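Local structure of type III Pentaketide Synthase (Neurospora crassa, 3EUO) at residues 110-115 / 173-178; 202-207 / 331-336; 117-122 / 135-140. The protein probably catalyses acyl transfer that builds and cyclises pentaketide chains, as a fungal type III polyketide synthase of the chalcone and stilbene synthase family. All blocks are in the same frame, centred on the assembly; numbering follows the deposited sequence.

Contact 1 of 3, residues 110-115 / 173-178; sequences TCTDSA and ALEVST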
loop_
_atom_site.group_PDB
_atom_site.type_symbol
_atom_site.label_atom_id
_atom_site.label_comp_id
_atom_site.label_asym_id
_atom_site.label_seq_id
_atom_site.Cartn_x
_atom_site.Cartn_y
_atom_site.Cartn_z
ATOM N N THR A 110 2.133 -4.453 5.657
ATOM C CA THR A 110 1.481 -4.777 6.926
ATOM C C THR A 110 -0.025 -4.758 6.712
ATOM O O THR A 110 -0.512 -4.023 5.861
ATOM C CB THR A 110 1.857 -3.799 8.074
ATOM O OG1 THR A 110 1.330 -4.297 9.315
ATOM C CG2 THR A 110 1.318 -2.378 7.819
ATOM N N CYS A 111 -0.759 -5.572 7.461
ATOM C CA CYS A 111 -2.217 -5.431 7.467
ATOM C C CYS A 111 -2.727 -5.086 8.865
ATOM O O CYS A 111 -3.936 -5.070 9.095
ATOM C CB CYS A 111 -2.895 -6.692 6.930
ATOM S SG CYS A 111 -2.608 -8.135 7.955
ATOM N N THR A 112 -1.806 -4.793 9.783
ATOM C CA THR A 112 -2.172 -4.587 11.193
ATOM C C THR A 112 -1.914 -3.152 11.686
ATOM O O THR A 112 -1.856 -2.876 12.900
ATOM C CB THR A 112 -1.498 -5.628 12.096
ATOM O OG1 THR A 112 -0.100 -5.710 11.786
ATOM C CG2 THR A 112 -2.143 -6.999 11.891
ATOM N N ASP A 113 -1.780 -2.249 10.721
ATOM C CA ASP A 113 -1.665 -0.819 10.965
ATOM C C ASP A 113 -2.199 -0.014 9.784
ATOM O O ASP A 113 -2.200 -0.477 8.639
ATOM C CB ASP A 113 -0.204 -0.414 11.199
ATOM C CG ASP A 113 -0.079 0.996 11.765
ATOM O OD1 ASP A 113 -0.745 1.270 12.787
ATOM O OD2 ASP A 113 0.670 1.823 11.201
ATOM N N SER A 114 -2.635 1.205 10.081
ATOM C CA SER A 114 -2.895 2.224 9.068
ATOM C C SER A 114 -2.377 3.542 9.618
ATOM O O SER A 114 -2.643 3.883 10.773
ATOM C CB SER A 114 -4.390 2.343 8.778
ATOM O OG SER A 114 -4.634 3.407 7.878
ATOM N N ALA A 115 -1.636 4.282 8.794
ATOM C CA ALA A 115 -0.981 5.506 9.251
ATOM C C ALA A 115 -0.582 6.356 8.065
ATOM O O ALA A 115 -0.336 5.827 6.992
ATOM C CB ALA A 115 0.262 5.172 10.086
ATOM N N ALA A 173 8.377 -6.904 6.069
ATOM C CA ALA A 173 7.038 -7.207 6.588
ATOM C C ALA A 173 7.021 -7.063 8.098
ATOM O O ALA A 173 7.921 -7.553 8.790
ATOM C CB ALA A 173 6.611 -8.602 6.187
ATOM N N LEU A 174 6.009 -6.370 8.606
ATOM C CA LEU A 174 5.816 -6.250 10.043
ATOM C C LEU A 174 4.345 -6.462 10.360
ATOM O O LEU A 174 3.474 -5.817 9.768
ATOM C CB LEU A 174 6.294 -4.875 10.530
ATOM C CG LEU A 174 5.886 -4.396 11.931
ATOM C CD1 LEU A 174 6.470 -5.276 13.044
ATOM C CD2 LEU A 174 6.307 -2.945 12.125
ATOM N N GLU A 175 4.070 -7.358 11.305
ATOM C CA GLU A 175 2.696 -7.596 11.740
ATOM C C GLU A 175 2.644 -7.671 13.253
ATOM O O GLU A 175 3.483 -8.324 13.874
ATOM C CB GLU A 175 2.112 -8.881 11.130
ATOM C CG GLU A 175 2.163 -8.956 9.596
ATOM C CD GLU A 175 1.170 -8.044 8.879
ATOM O OE1 GLU A 175 0.440 -7.255 9.526
ATOM O OE2 GLU A 175 1.124 -8.121 7.631
ATOM N N VAL A 176 1.696 -6.944 13.829
ATOM C CA VAL A 176 1.382 -7.045 15.256
ATOM C C VAL A 176 -0.102 -7.391 15.347
ATOM O O VAL A 176 -0.968 -6.514 15.249
ATOM C CB VAL A 176 1.686 -5.738 16.027
ATOM C CG1 VAL A 176 1.336 -5.895 17.514
ATOM C CG2 VAL A 176 3.160 -5.339 15.865
ATOM N N SER A 177 -0.389 -8.677 15.508
ATOM C CA SER A 177 -1.761 -9.169 15.514
ATOM C C SER A 177 -2.281 -9.476 16.918
ATOM O O SER A 177 -3.492 -9.455 17.148
ATOM C CB SER A 177 -1.850 -10.438 14.672
ATOM O OG SER A 177 -1.041 -11.453 15.239
ATOM N N THR A 178 -1.377 -9.782 17.847
ATOM C CA THR A 178 -1.798 -10.299 19.164
ATOM C C THR A 178 -2.551 -9.280 20.002
ATOM O O THR A 178 -3.334 -9.653 20.882
ATOM C CB THR A 178 -0.625 -10.859 20.005
ATOM O OG1 THR A 178 0.313 -9.813 20.273
ATOM C CG2 THR A 178 0.053 -12.022 19.289
HETATM O O HOH W 1 -1.388 -3.702 15.397
#
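Where the parallel neighbours 105-109 and 168-175 of the central thiolase-fold sheet come to an end, Thr110, Cys111 and Thr112 close round the carboxylate of Glu175. Glu175 OE1 offers its syn lone pair to Cys111 N at 2.9 Å, a fairly straight bond (163°). Thr112 OG1 donates to the same oxygen at 2.8 Å, nearly along its C-O axis, and accepts from Val176 N at 3.0 Å, one hydroxyl thus serving side chain and backbone alike. A chi1 of 49°, with OG1 lying between the backbone N and carbonyl carbon of Thr112, turns the hydroxyl to both partners. Thr110 OG1 donates to Leu174 O at 2.7 Å, with a C=O...O angle of 161°, and accepts from Thr112 N at 3.2 Å, closing an ST turn. A water lies within hydrogen-bonding distance of both backbones, 2.7 Å from Thr112 O and 2.8 Å from Val176 O. Phe77 of helix 70-96 packs on both threonines. Two donors on OE1, Cys111 N and Thr112 OG1, and Ser332 OG at OE2 hold the buried carboxylate against rotation, a grouping that loosely recalls the Thr-Glu-Ser network of plant type III synthases.

Contact 2 of 3, residues 202-207 / 331-336; sequences SDCASA and SSATIF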
loop_
_atom_site.group_PDB
_atom_site.type_symbol
_atom_site.label_atom_id
_atom_site.label_comp_id
_atom_site.label_asym_id
_atom_site.label_seq_id
_atom_site.Cartn_x
_atom_site.Cartn_y
_atom_site.Cartn_z
ATOM N N SER A 202 0.263 -14.358 15.366
ATOM C CA SER A 202 1.377 -13.900 16.183
ATOM C C SER A 202 2.055 -12.664 15.572
ATOM O O SER A 202 1.669 -12.196 14.487
ATOM C CB SER A 202 2.391 -15.042 16.346
ATOM O OG SER A 202 2.892 -15.462 15.080
ATOM N N ASP A 203 3.081 -12.166 16.264
ATOM C CA ASP A 203 3.761 -10.914 15.928
ATOM C C ASP A 203 5.190 -11.200 15.474
ATOM O O ASP A 203 5.867 -12.058 16.047
ATOM C CB ASP A 203 3.809 -9.971 17.141
ATOM C CG ASP A 203 2.443 -9.741 17.771
ATOM O OD1 ASP A 203 1.418 -9.934 17.083
ATOM O OD2 ASP A 203 2.398 -9.367 18.962
ATOM N N CYS A 204 5.639 -10.472 14.455
ATOM C CA CYS A 204 6.977 -10.661 13.902
ATOM C C CYS A 204 7.316 -9.564 12.913
ATOM O O CYS A 204 6.428 -8.958 12.316
ATOM C CB CYS A 204 7.073 -12.007 13.172
ATOM S SG CYS A 204 8.741 -12.454 12.593
ATOM N N ALA A 205 8.611 -9.323 12.730
ATOM C CA ALA A 205 9.063 -8.549 11.577
ATOM C C ALA A 205 10.155 -9.331 10.890
ATOM O O ALA A 205 10.952 -9.997 11.543
ATOM C CB ALA A 205 9.562 -7.177 11.989
ATOM N N SER A 206 10.177 -9.265 9.564
ATOM C CA SER A 206 11.198 -9.954 8.798
ATOM C C SER A 206 11.514 -9.147 7.559
ATOM O O SER A 206 10.664 -8.419 7.053
ATOM C CB SER A 206 10.733 -11.351 8.412
ATOM O OG SER A 206 9.545 -11.291 7.652
ATOM N N ALA A 207 12.747 -9.274 7.079
ATOM C CA ALA A 207 13.198 -8.486 5.938
ATOM C C ALA A 207 14.182 -9.260 5.086
ATOM O O ALA A 207 14.883 -10.146 5.579
ATOM C CB ALA A 207 13.825 -7.177 6.417
ATOM N N SER A 331 1.363 -13.734 9.899
ATOM C CA SER A 331 0.841 -13.122 8.674
ATOM C C SER A 331 1.970 -12.876 7.653
ATOM O O SER A 331 2.783 -13.774 7.417
ATOM C CB SER A 331 0.026 -11.866 9.013
ATOM O OG SER A 331 -0.524 -11.268 7.854
ATOM N N SER A 332 2.054 -11.676 7.077
ATOM C CA SER A 332 3.013 -11.410 5.996
ATOM C C SER A 332 4.490 -11.583 6.380
ATOM O O SER A 332 5.338 -11.756 5.503
ATOM C CB SER A 332 2.810 -9.999 5.425
ATOM O OG SER A 332 3.235 -9.017 6.356
ATOM N N ALA A 333 4.785 -11.525 7.681
ATOM C CA ALA A 333 6.172 -11.609 8.168
ATOM C C ALA A 333 6.716 -13.040 8.237
ATOM O O ALA A 333 7.927 -13.243 8.379
ATOM C CB ALA A 333 6.299 -10.921 9.532
ATOM N N THR A 334 5.836 -14.031 8.126
ATOM C CA THR A 334 6.250 -15.413 8.363
ATOM C C THR A 334 7.123 -15.977 7.248
ATOM O O THR A 334 8.056 -16.739 7.520
ATOM C CB THR A 334 5.051 -16.361 8.570
ATOM O OG1 THR A 334 4.110 -15.756 9.460
ATOM C CG2 THR A 334 5.518 -17.687 9.167
ATOM N N ILE A 335 6.818 -15.620 6.005
ATOM C CA ILE A 335 7.500 -16.251 4.875
ATOM C C ILE A 335 9.003 -15.977 4.862
ATOM O O ILE A 335 9.785 -16.893 4.591
ATOM C CB ILE A 335 6.826 -15.982 3.490
ATOM C CG1 ILE A 335 7.407 -16.898 2.399
ATOM C CG2 ILE A 335 6.949 -14.517 3.076
ATOM C CD1 ILE A 335 7.347 -18.391 2.722
ATOM N N PHE A 336 9.415 -14.742 5.165
ATOM C CA PHE A 336 10.856 -14.450 5.201
ATOM C C PHE A 336 11.511 -15.143 6.393
ATOM O O PHE A 336 12.687 -15.519 6.335
ATOM C CB PHE A 336 11.156 -12.940 5.212
ATOM C CG PHE A 336 10.684 -12.189 3.975
ATOM C CD1 PHE A 336 10.463 -12.839 2.767
ATOM C CD2 PHE A 336 10.508 -10.802 4.031
ATOM C CE1 PHE A 336 10.031 -12.134 1.635
ATOM C CE2 PHE A 336 10.088 -10.088 2.913
ATOM C CZ PHE A 336 9.848 -10.752 1.710
#
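Ser206 and Ala333 make the hydrogen bond that links residues 202-207 to 331-336, at the N-terminal end of helix 334-342, joining the N-terminal and C-terminal regions of the chalcone and stilbene synthase family. With chi1 at 59°, Ser206 OG lies between its own backbone N and carbonyl carbon and reaches across to Ala333 O, donating at 2.6 Å. It approaches from the side of the carbonyl, at a C=O...O angle of 117° and tilted 20° from the carbonyl plane. The methyl of Ala333 meets the strand two residues earlier, at Cys204: its CB is 3.4 Å from Cys204 O and 3.9 Å from Cys204 CB. CB of Cys204 makes the closer approach, while SG lies anti to the backbone N. Phe336 adds the third point, its CB 3.4 Å from Ser206 OG. Its CG lies anti to the carbonyl carbon, which places the ring with Ser206 O in its plane at the edge and CD2 4.0 Å from Ala207 CA; Val171 of strand 168-175 also packs on the ring. On the helix side, Ser331 O receives both Thr334 N and Thr334 OG1, the latter at 3.1 Å, from the same face of its plane. The buried Ser206 hydroxyl is therefore satisfied by the backbone carbonyl of Ala333 amid mostly apolar packing, which favours its observed rotamer.

Contact 3 of 3, residues 117-122 / 135-140; sequences PGYDHY and KVLLHG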
loop_
_atom_site.group_PDB
_atom_site.type_symbol
_atom_site.label_atom_id
_atom_site.label_comp_id
_atom_site.label_asym_id
_atom_site.label_seq_id
_atom_site.Cartn_x
_atom_site.Cartn_y
_atom_site.Cartn_z
ATOM N N PRO A 117 2.135 9.655 7.935
ATOM C CA PRO A 117 3.021 8.755 7.167
ATOM C C PRO A 117 2.907 7.294 7.596
ATOM O O PRO A 117 2.643 7.011 8.776
ATOM C CB PRO A 117 4.434 9.278 7.486
ATOM C CG PRO A 117 4.236 10.664 8.021
ATOM C CD PRO A 117 2.886 10.692 8.664
ATOM N N GLY A 118 3.100 6.379 6.646
ATOM C CA GLY A 118 3.110 4.939 6.939
ATOM C C GLY A 118 4.311 4.523 7.766
ATOM O O GLY A 118 5.292 5.278 7.891
ATOM N N TYR A 119 4.245 3.322 8.334
ATOM C CA TYR A 119 5.264 2.879 9.289
ATOM C C TYR A 119 6.632 2.772 8.645
ATOM O O TYR A 119 7.653 2.919 9.325
ATOM C CB TYR A 119 4.868 1.553 9.966
ATOM C CG TYR A 119 5.256 0.286 9.220
ATOM C CD1 TYR A 119 6.503 -0.321 9.435
ATOM C CD2 TYR A 119 4.370 -0.322 8.319
ATOM C CE1 TYR A 119 6.864 -1.491 8.764
ATOM C CE2 TYR A 119 4.725 -1.503 7.636
ATOM C CZ TYR A 119 5.969 -2.076 7.865
ATOM O OH TYR A 119 6.320 -3.228 7.206
ATOM N N ASP A 120 6.645 2.532 7.332
ATOM C CA ASP A 120 7.890 2.405 6.593
ATOM C C ASP A 120 8.741 3.667 6.687
ATOM O O ASP A 120 9.972 3.586 6.748
ATOM C CB ASP A 120 7.641 1.991 5.133
ATOM C CG ASP A 120 6.761 2.969 4.364
ATOM O OD1 ASP A 120 5.926 3.673 4.977
ATOM O OD2 ASP A 120 6.904 3.013 3.117
ATOM N N HIS A 121 8.083 4.824 6.698
ATOM C CA HIS A 121 8.792 6.084 6.885
ATOM C C HIS A 121 9.666 6.070 8.136
ATOM O O HIS A 121 10.860 6.408 8.084
ATOM C CB HIS A 121 7.823 7.258 6.974
ATOM C CG HIS A 121 8.507 8.549 7.295
ATOM N ND1 HIS A 121 8.657 9.015 8.585
ATOM C CD2 HIS A 121 9.143 9.437 6.496
ATOM C CE1 HIS A 121 9.336 10.147 8.563
ATOM N NE2 HIS A 121 9.638 10.429 7.307
ATOM N N TYR A 122 9.065 5.676 9.254
ATOM C CA TYR A 122 9.730 5.697 10.557
ATOM C C TYR A 122 10.866 4.673 10.606
ATOM O O TYR A 122 11.954 4.963 11.126
ATOM C CB TYR A 122 8.713 5.476 11.680
ATOM C CG TYR A 122 7.647 6.551 11.715
ATOM C CD1 TYR A 122 7.788 7.676 12.533
ATOM C CD2 TYR A 122 6.505 6.453 10.919
ATOM C CE1 TYR A 122 6.809 8.676 12.562
ATOM C CE2 TYR A 122 5.520 7.447 10.941
ATOM C CZ TYR A 122 5.684 8.551 11.763
ATOM O OH TYR A 122 4.709 9.530 11.780
ATOM N N LYS A 135 9.840 4.520 -1.869
ATOM C CA LYS A 135 9.115 3.604 -0.992
ATOM C C LYS A 135 7.788 3.160 -1.596
ATOM O O LYS A 135 7.136 3.906 -2.339
ATOM C CB LYS A 135 8.880 4.200 0.406
ATOM C CG LYS A 135 10.130 4.630 1.163
ATOM C CD LYS A 135 9.765 5.140 2.546
ATOM C CE LYS A 135 9.128 6.548 2.439
ATOM N NZ LYS A 135 8.630 6.979 3.755
ATOM N N VAL A 136 7.431 1.920 -1.276
ATOM C CA VAL A 136 6.138 1.332 -1.579
ATOM C C VAL A 136 5.661 0.661 -0.295
ATOM O O VAL A 136 6.314 -0.273 0.209
ATOM C CB VAL A 136 6.247 0.265 -2.704
ATOM C CG1 VAL A 136 4.983 -0.597 -2.781
ATOM C CG2 VAL A 136 6.532 0.922 -4.050
ATOM N N LEU A 137 4.535 1.147 0.239
ATOM C CA LEU A 137 3.878 0.493 1.374
ATOM C C LEU A 137 2.623 -0.184 0.880
ATOM O O LEU A 137 1.631 0.479 0.580
ATOM C CB LEU A 137 3.544 1.485 2.503
ATOM C CG LEU A 137 2.772 0.927 3.716
ATOM C CD1 LEU A 137 3.514 -0.225 4.401
ATOM C CD2 LEU A 137 2.437 2.032 4.713
ATOM N N LEU A 138 2.666 -1.513 0.821
ATOM C CA LEU A 138 1.533 -2.297 0.337
ATOM C C LEU A 138 0.415 -2.394 1.360
ATOM O O LEU A 138 0.667 -2.490 2.564
ATOM C CB LEU A 138 1.986 -3.715 -0.035
ATOM C CG LEU A 138 3.051 -3.808 -1.119
ATOM C CD1 LEU A 138 3.407 -5.269 -1.357
ATOM C CD2 LEU A 138 2.566 -3.172 -2.430
ATOM N N HIS A 139 -0.816 -2.384 0.864
ATOM C CA HIS A 139 -1.992 -2.604 1.697
ATOM C C HIS A 139 -2.918 -3.613 1.027
ATOM O O HIS A 139 -2.742 -3.937 -0.143
ATOM C CB HIS A 139 -2.732 -1.282 1.909
ATOM C CG HIS A 139 -3.401 -1.174 3.245
ATOM N ND1 HIS A 139 -4.771 -1.197 3.401
ATOM C CD2 HIS A 139 -2.884 -1.040 4.489
ATOM C CE1 HIS A 139 -5.067 -1.073 4.684
ATOM N NE2 HIS A 139 -3.940 -0.985 5.365
ATOM N N GLY A 140 -3.890 -4.123 1.776
ATOM C CA GLY A 140 -4.977 -4.908 1.200
ATOM C C GLY A 140 -4.767 -6.407 1.051
ATOM O O GLY A 140 -5.687 -7.121 0.658
HETATM O O HOH W 2 8.268 0.901 2.130
#
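Leu137 points from strand 134-138 into the start of helix 119-127 and divides its two methyls between Gly118 and Tyr119, within the beta-alpha-beta unit of strands 105-109 and 134-138. With CG anti to the backbone N (chi1 176°), Leu137 CD2 comes 3.7 Å from Gly118 CA, a close approach to a residue without a side chain, while CD1 touches Tyr119 CE2 at 3.7 Å. The leucine meets the tyrosine ring obliquely. Tyr119 OH turns past the contact to bond Thr109 O, and Phe77 packs edge-to-face with its ring. Asp120 faces the strand, its carboxylate lying against the aliphatic parts of two alternate strand residues. OD2 lies 3.6 Å from Lys135 CB, close also to Lys135 CD, and 3.7 Å from Leu137 CB. No direct polar bond joins the segments here; instead a water sits 2.7 Å from Asp120 OD2 and 3.0 Å from Val136 O. OD1 receives a weak bond from His121 N. Lys135 crosses Asp120 at a slant and bends at chi3 (-75°), which carries its ammonium group past the carboxylate to His121, with NZ 3.3 Å from His121 CA. Strand 134-138 is an edge strand within its own chain; Leu137 and His139 form backbone hydrogen bonds with the second subunit. The Asp120 and Lys135 charges stay 4.4 Å apart (OD2 to NZ), beyond a salt bridge, so their attraction would stabilise the pair without a direct bond, and the water placed between Asp120 OD2 and Val136 O may add a polar link.

The three contacts share the mixed central sheet. Contact 3 is nested in the chain between the two segments of contact 1, and contact 2 opens after both have closed. Centres of contacts 1 and 2 lie about 10 Å apart, as do those of contacts 1 and 3; contacts 2 and 3 are about 15 Å apart, with nearest atoms about 7 Å apart. Contact 1 is thus the middle piece: Glu175 and Thr178 bond to Ser332 and Asp203 of contact 2, while Thr110 packs on Tyr119 of contact 3. Contacts 1 and 3 also touch the second subunit, so the set runs from the dimer interface inward to the join of the N- and C-terminal family regions.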